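Local coordinates for protein design 2L4HC2_11 (Synthetic construct, PDB 5J2L) that is a computationally designed helical hairpin that pairs with a second copy of itself, probably using buried hydrogen-bond networks to set the specificity of the homodimer, at residues A[13-16]-A[17-21]; A[64-67]-A[68-71]. One frame throughout, in Å; residues are numbered along the deposited sequence.

Contact 1: A[13-16]-A[17-21]; sequences EAQR and ELDKQ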
ATOM      1  N   GLU A  13     -16.693 -14.205  -3.755  1.00 25.94           N
ATOM      2  CA  GLU A  13     -15.292 -14.267  -4.149  1.00 26.31           C
ATOM      3  C   GLU A  13     -14.557 -12.970  -3.774  1.00 23.06           C
ATOM      4  O   GLU A  13     -13.487 -13.011  -3.168  1.00 22.55           O
ATOM      5  CB  GLU A  13     -15.153 -14.509  -5.647  1.00 34.14           C
ATOM      6  CG  GLU A  13     -13.714 -14.577  -6.127  1.00 42.01           C
ATOM      7  CD  GLU A  13     -13.606 -14.747  -7.622  1.00 57.72           C
ATOM      8  OE1 GLU A  13     -14.607 -14.614  -8.278  1.00 55.82           O
ATOM      9  OE2 GLU A  13     -12.530 -15.014  -8.107  1.00 62.27           O
ATOM     10  N   ALA A  14     -15.128 -11.836  -4.159  1.00 25.38           N
ATOM     11  CA  ALA A  14     -14.513 -10.536  -3.880  1.00 21.13           C
ATOM     12  C   ALA A  14     -14.392 -10.303  -2.381  1.00 27.55           C
ATOM     13  O   ALA A  14     -13.364  -9.807  -1.923  1.00 30.22           O
ATOM     14  CB  ALA A  14     -15.303  -9.426  -4.536  1.00 24.61           C
ATOM     15  N   GLN A  15     -15.430 -10.654  -1.625  1.00 20.53           N
ATOM     16  CA  GLN A  15     -15.375 -10.481  -0.188  1.00 23.12           C
ATOM     17  C   GLN A  15     -14.298 -11.344   0.427  1.00 31.64           C
ATOM     18  O   GLN A  15     -13.608 -10.899   1.342  1.00 25.66           O
ATOM     19  CB  GLN A  15     -16.717 -10.760   0.488  1.00 24.52           C
ATOM     20  CG  GLN A  15     -16.651 -10.579   2.012  1.00 33.09           C
ATOM     21  CD  GLN A  15     -16.284  -9.156   2.455  1.00 46.44           C
ATOM     22  OE1 GLN A  15     -16.917  -8.178   2.038  1.00 44.39           O
ATOM     23  NE2 GLN A  15     -15.257  -9.040   3.304  1.00 33.77           N
ATOM     24  N   ARG A  16     -14.144 -12.573  -0.065  1.00 26.93           N
ATOM     25  CA  ARG A  16     -13.090 -13.420   0.454  1.00 29.27           C
ATOM     26  C   ARG A  16     -11.746 -12.768   0.178  1.00 26.58           C
ATOM     27  O   ARG A  16     -10.877 -12.709   1.054  1.00 27.27           O
ATOM     28  CB  ARG A  16     -13.164 -14.814  -0.134  1.00 26.88           C
ATOM     29  CG  ARG A  16     -14.372 -15.601   0.329  1.00 26.32           C
ATOM     30  CD  ARG A  16     -14.338 -17.011  -0.128  1.00 35.03           C
ATOM     31  NE  ARG A  16     -15.605 -17.677   0.132  1.00 53.10           N
ATOM     32  CZ  ARG A  16     -16.553 -17.895  -0.802  1.00 42.04           C
ATOM     33  NH1 ARG A  16     -16.343 -17.510  -2.042  1.00 39.48           N
ATOM     34  NH2 ARG A  16     -17.685 -18.501  -0.486  1.00 48.36           N
ATOM     35  N   GLU A  17     -11.594 -12.223  -1.028  1.00 24.58           N
ATOM     36  CA  GLU A  17     -10.342 -11.563  -1.371  1.00 28.83           C
ATOM     37  C   GLU A  17     -10.095 -10.311  -0.514  1.00 31.21           C
ATOM     38  O   GLU A  17      -8.946 -10.023  -0.166  1.00 25.54           O
ATOM     39  CB  GLU A  17     -10.279 -11.214  -2.842  1.00 27.81           C
ATOM     40  CG  GLU A  17      -8.956 -10.562  -3.220  1.00 34.33           C
ATOM     41  CD  GLU A  17      -7.776 -11.484  -3.054  1.00 46.54           C
ATOM     42  OE1 GLU A  17      -7.922 -12.653  -3.325  1.00 51.00           O
ATOM     43  OE2 GLU A  17      -6.730 -11.027  -2.643  1.00 40.39           O
ATOM     44  N   LEU A  18     -11.159  -9.568  -0.200  1.00 25.69           N
ATOM     45  CA  LEU A  18     -11.040  -8.375   0.635  1.00 25.66           C
ATOM     46  C   LEU A  18     -10.643  -8.745   2.068  1.00 23.89           C
ATOM     47  O   LEU A  18      -9.864  -8.024   2.693  1.00 26.18           O
ATOM     48  CB  LEU A  18     -12.331  -7.562   0.596  1.00 22.56           C
ATOM     49  CG  LEU A  18     -12.603  -6.869  -0.736  1.00 22.71           C
ATOM     50  CD1 LEU A  18     -13.984  -6.247  -0.719  1.00 31.85           C
ATOM     51  CD2 LEU A  18     -11.544  -5.796  -0.980  1.00 19.09           C
ATOM     52  N   ASP A  19     -11.136  -9.881   2.562  1.00 26.92           N
ATOM     53  CA  ASP A  19     -10.756 -10.371   3.886  1.00 28.08           C
ATOM     54  C   ASP A  19      -9.248 -10.584   3.917  1.00 31.37           C
ATOM     55  O   ASP A  19      -8.562 -10.153   4.849  1.00 32.48           O
ATOM     56  CB  ASP A  19     -11.481 -11.676   4.231  1.00 26.83           C
ATOM     57  CG  ASP A  19     -12.970 -11.514   4.510  1.00 46.48           C
ATOM     58  OD1 ASP A  19     -13.407 -10.412   4.750  1.00 51.66           O
ATOM     59  OD2 ASP A  19     -13.660 -12.506   4.483  1.00 50.60           O
ATOM     60  N   LYS A  20      -8.741 -11.245   2.880  1.00 28.74           N
ATOM     61  CA  LYS A  20      -7.311 -11.473   2.759  1.00 25.34           C
ATOM     62  C   LYS A  20      -6.551 -10.162   2.742  1.00 31.74           C
ATOM     63  O   LYS A  20      -5.527 -10.026   3.416  1.00 25.69           O
ATOM     64  CB  LYS A  20      -6.967 -12.286   1.509  1.00 27.71           C
ATOM     65  CG  LYS A  20      -5.468 -12.542   1.376  1.00 50.20           C
ATOM     66  CD  LYS A  20      -5.135 -13.458   0.212  1.00 54.06           C
ATOM     67  CE  LYS A  20      -3.648 -13.820   0.215  1.00 59.40           C
ATOM     68  NZ  LYS A  20      -2.773 -12.685  -0.200  1.00 53.51           N
ATOM     69  N   GLN A  21      -7.046  -9.207   1.956  1.00 25.20           N
ATOM     70  CA  GLN A  21      -6.373  -7.929   1.830  1.00 26.92           C
ATOM     71  C   GLN A  21      -6.319  -7.217   3.159  1.00 23.72           C
ATOM     72  O   GLN A  21      -5.304  -6.598   3.468  1.00 24.81           O
ATOM     73  CB  GLN A  21      -7.034  -7.044   0.775  1.00 28.28           C
ATOM     74  CG  GLN A  21      -6.884  -7.573  -0.636  1.00 24.79           C
ATOM     75  CD  GLN A  21      -5.425  -7.827  -0.979  1.00 31.51           C
ATOM     76  OE1 GLN A  21      -4.527  -7.103  -0.528  1.00 41.44           O
ATOM     77  NE2 GLN A  21      -5.173  -8.866  -1.768  1.00 31.97           N
TER
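The amide of Gln15 and the carboxylate of Asp19 meet one turn apart on helix 7-41, an i to i+4 side-chain pair, with their planes turned 49° against each other. Gln15 NE2 gives a hydrogen bond of 2.7 Å to Asp19 OD1. The acceptor lies in the plane of the amide, but the donor comes down on the carboxylate from above its plane, 45° out of it, and the N-H...O angle of 142° is well short of straight. Gln15 gets there by a bend at chi2, which turns the amide toward the C-terminal end of the helix, to Asp19. Both groups also face the second subunit: Gln15 NE2 bonds to Glu75 and Asp19 forms a salt bridge with Arg68, both of that other chain. With an alanine at Asp19, Gln15 NE2 would probably lose its partner within the helix, leaving the amide freer to turn about its bond to Glu75 of the second subunit, and cost Arg68 of that subunit one of its carboxylate partners. Underneath runs regular alpha-helical bonding, for instance Leu18 N to Ala14 O at 2.8 Å. Leu18 CG rests 3.3 Å from that same Ala14 O, while its CD2 turns to Leu67 and Ile70 of helix 46-80. Further along, Gln21 OE1 hydrogen-bonds to Gln63 of helix 46-80, and Gln21 NE2 to Glu17 OE2 at 2.8 Å, nearly in line with the carboxylate C-O bond.

Contact 2: A[64-67]-A[68-71]; sequences SEKL and REII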
ATOM      1  N   SER A  64      -2.417  -3.169  -4.290  1.00 22.01           N
ATOM      2  CA  SER A  64      -3.025  -2.204  -5.163  1.00 23.13           C
ATOM      3  C   SER A  64      -3.573  -2.876  -6.427  1.00 22.59           C
ATOM      4  O   SER A  64      -4.723  -2.648  -6.801  1.00 23.54           O
ATOM      5  CB  SER A  64      -2.002  -1.138  -5.481  1.00 22.23           C
ATOM      6  OG  SER A  64      -2.516  -0.174  -6.339  1.00 27.56           O
ATOM      7  N   GLU A  65      -2.758  -3.724  -7.054  1.00 25.19           N
ATOM      8  CA  GLU A  65      -3.192  -4.405  -8.273  1.00 29.40           C
ATOM      9  C   GLU A  65      -4.349  -5.352  -7.996  1.00 28.84           C
ATOM     10  O   GLU A  65      -5.279  -5.427  -8.799  1.00 31.77           O
ATOM     11  CB  GLU A  65      -2.030  -5.128  -8.926  1.00 28.56           C
ATOM     12  CG  GLU A  65      -0.992  -4.176  -9.506  1.00 44.18           C
ATOM     13  CD  GLU A  65      -1.579  -3.253 -10.551  1.00 58.89           C
ATOM     14  OE1 GLU A  65      -2.292  -3.728 -11.406  1.00 60.52           O
ATOM     15  OE2 GLU A  65      -1.320  -2.070 -10.488  1.00 53.25           O
ATOM     16  N   LYS A  66      -4.344  -6.021  -6.844  1.00 26.52           N
ATOM     17  CA  LYS A  66      -5.467  -6.885  -6.522  1.00 24.04           C
ATOM     18  C   LYS A  66      -6.730  -6.091  -6.295  1.00 28.37           C
ATOM     19  O   LYS A  66      -7.808  -6.516  -6.712  1.00 25.77           O
ATOM     20  CB  LYS A  66      -5.163  -7.791  -5.328  1.00 30.05           C
ATOM     21  CG  LYS A  66      -4.261  -8.953  -5.700  1.00 41.29           C
ATOM     22  CD  LYS A  66      -5.025  -9.880  -6.645  1.00 49.28           C
ATOM     23  CE  LYS A  66      -4.159 -10.994  -7.216  1.00 61.99           C
ATOM     24  NZ  LYS A  66      -4.926 -11.817  -8.207  1.00 62.53           N
ATOM     25  N   LEU A  67      -6.609  -4.922  -5.679  1.00 23.76           N
ATOM     26  CA  LEU A  67      -7.800  -4.122  -5.462  1.00 25.94           C
ATOM     27  C   LEU A  67      -8.340  -3.630  -6.795  1.00 27.13           C
ATOM     28  O   LEU A  67      -9.553  -3.533  -6.970  1.00 23.40           O
ATOM     29  CB  LEU A  67      -7.516  -2.943  -4.520  1.00 23.81           C
ATOM     30  CG  LEU A  67      -7.188  -3.341  -3.088  1.00 22.06           C
ATOM     31  CD1 LEU A  67      -6.908  -2.089  -2.262  1.00 25.35           C
ATOM     32  CD2 LEU A  67      -8.329  -4.175  -2.535  1.00 20.31           C
ATOM     33  N   ARG A  68      -7.433  -3.335  -7.733  1.00 24.60           N
ATOM     34  CA  ARG A  68      -7.822  -2.884  -9.058  1.00 30.54           C
ATOM     35  C   ARG A  68      -8.677  -3.956  -9.728  1.00 30.08           C
ATOM     36  O   ARG A  68      -9.706  -3.648 -10.333  1.00 26.42           O
ATOM     37  CB  ARG A  68      -6.591  -2.525  -9.879  1.00 30.50           C
ATOM     38  CG  ARG A  68      -6.838  -1.939 -11.260  1.00 37.01           C
ATOM     39  CD  ARG A  68      -5.555  -1.502 -11.898  1.00 32.97           C
ATOM     40  NE  ARG A  68      -4.916  -0.446 -11.102  1.00 36.75           N
ATOM     41  CZ  ARG A  68      -5.252   0.870 -11.130  1.00 41.99           C
ATOM     42  NH1 ARG A  68      -6.179   1.314 -11.945  1.00 45.93           N
ATOM     43  NH2 ARG A  68      -4.668   1.750 -10.332  1.00 36.49           N
ATOM     44  N   GLU A  69      -8.253  -5.216  -9.576  1.00 30.73           N
ATOM     45  CA  GLU A  69      -8.967  -6.369 -10.124  1.00 30.55           C
ATOM     46  C   GLU A  69     -10.370  -6.504  -9.533  1.00 33.32           C
ATOM     47  O   GLU A  69     -11.339  -6.714 -10.268  1.00 31.07           O
ATOM     48  CB  GLU A  69      -8.162  -7.660  -9.890  1.00 30.85           C
ATOM     49  CG  GLU A  69      -6.896  -7.762 -10.732  1.00 40.14           C
ATOM     50  CD  GLU A  69      -6.034  -8.983 -10.446  1.00 51.81           C
ATOM     51  OE1 GLU A  69      -6.415  -9.816  -9.654  1.00 49.51           O
ATOM     52  OE2 GLU A  69      -4.977  -9.070 -11.030  1.00 55.42           O
ATOM     53  N   ILE A  70     -10.466  -6.355  -8.210  1.00 23.69           N
ATOM     54  CA  ILE A  70     -11.734  -6.434  -7.515  1.00 26.09           C
ATOM     55  C   ILE A  70     -12.652  -5.359  -8.027  1.00 28.64           C
ATOM     56  O   ILE A  70     -13.810  -5.628  -8.332  1.00 27.31           O
ATOM     57  CB  ILE A  70     -11.547  -6.318  -5.981  1.00 23.98           C
ATOM     58  CG1 ILE A  70     -10.830  -7.561  -5.453  1.00 27.84           C
ATOM     59  CG2 ILE A  70     -12.894  -6.114  -5.291  1.00 24.67           C
ATOM     60  CD1 ILE A  70     -10.343  -7.422  -4.030  1.00 29.21           C
ATOM     61  N   ILE A  71     -12.132  -4.147  -8.141  1.00 27.12           N
ATOM     62  CA  ILE A  71     -12.937  -3.046  -8.630  1.00 25.93           C
ATOM     63  C   ILE A  71     -13.479  -3.331 -10.021  1.00 24.80           C
ATOM     64  O   ILE A  71     -14.659  -3.092 -10.274  1.00 29.40           O
ATOM     65  CB  ILE A  71     -12.154  -1.729  -8.593  1.00 26.89           C
ATOM     66  CG1 ILE A  71     -11.940  -1.324  -7.120  1.00 26.18           C
ATOM     67  CG2 ILE A  71     -12.894  -0.661  -9.381  1.00 35.19           C
ATOM     68  CD1 ILE A  71     -10.949  -0.202  -6.932  1.00 27.91           C
TER
HETATM   69  O   HOH W   1      -3.080  -0.213  -8.932  1.00 32.61           O
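Lys66 and Glu69 form an i to i+3 salt bridge on the exposed side of helix 46-80, with Lys66 NZ 2.9 Å from Glu69 OE1. The lysine turns at chi2 (-67°) and then runs straight to its amine, which brings CD within 3.3 Å of Glu69 OE1 as well. Glu69 stays extended beyond CG and offers the syn lone pair of OE1. Around the helix, Glu65 and Arg68 lie side by side and point the same way, with carboxylate and guanidinium planes 20° apart. Their direct salt bridge is long, 4.0 Å from Glu65 OE2 to Arg68 NE, and a water closes the distance. It sits at the guanidinium edge, in the plane, accepting from Arg68 NE at 2.9 Å and donating to Glu65 OE2, and it also hydrogen-bonds to Ser64 OG at 2.7 Å. Arg68 leaves the backbone with CG opposite N (chi1 -176°) and bends at chi3, which sets NE beside this water. On the buried side, Leu67 CD2 packs against Ile70 CD1 at 4.1 Å, and both residues touch Leu18 of helix 7-41. Arg68 NH2 makes a salt bridge to Asp19 of the second subunit, and Ser64 OG bonds to Gln21 of that subunit. The water therefore ties Glu65 to two groups, Ser64 and Arg68, that already bond across the interface, an arrangement consistent with a designed polar network beside an apolar core.

Overall arrangement
From the N terminus, helix 7-41 carries contact 1 in its first half; the chain then turns between residues 41 and 46 and returns along helix 46-80, which carries contact 2. Each contact covers a little over two turns of one helix and closes no long loop, so the two follow in series and neither nests in nor crosses the other. The hairpin sets them face to face, with centres about 11 Å apart. Glu17 CG reaches Ile70 CD1 at 3.5 Å, and Leu18 CD2 meets Leu67 CD2 at 3.9 Å, tying the helices together. Both contacts also touch the second subunit, where Leu67 packs on its own counterpart, and so belong to the dimer interface.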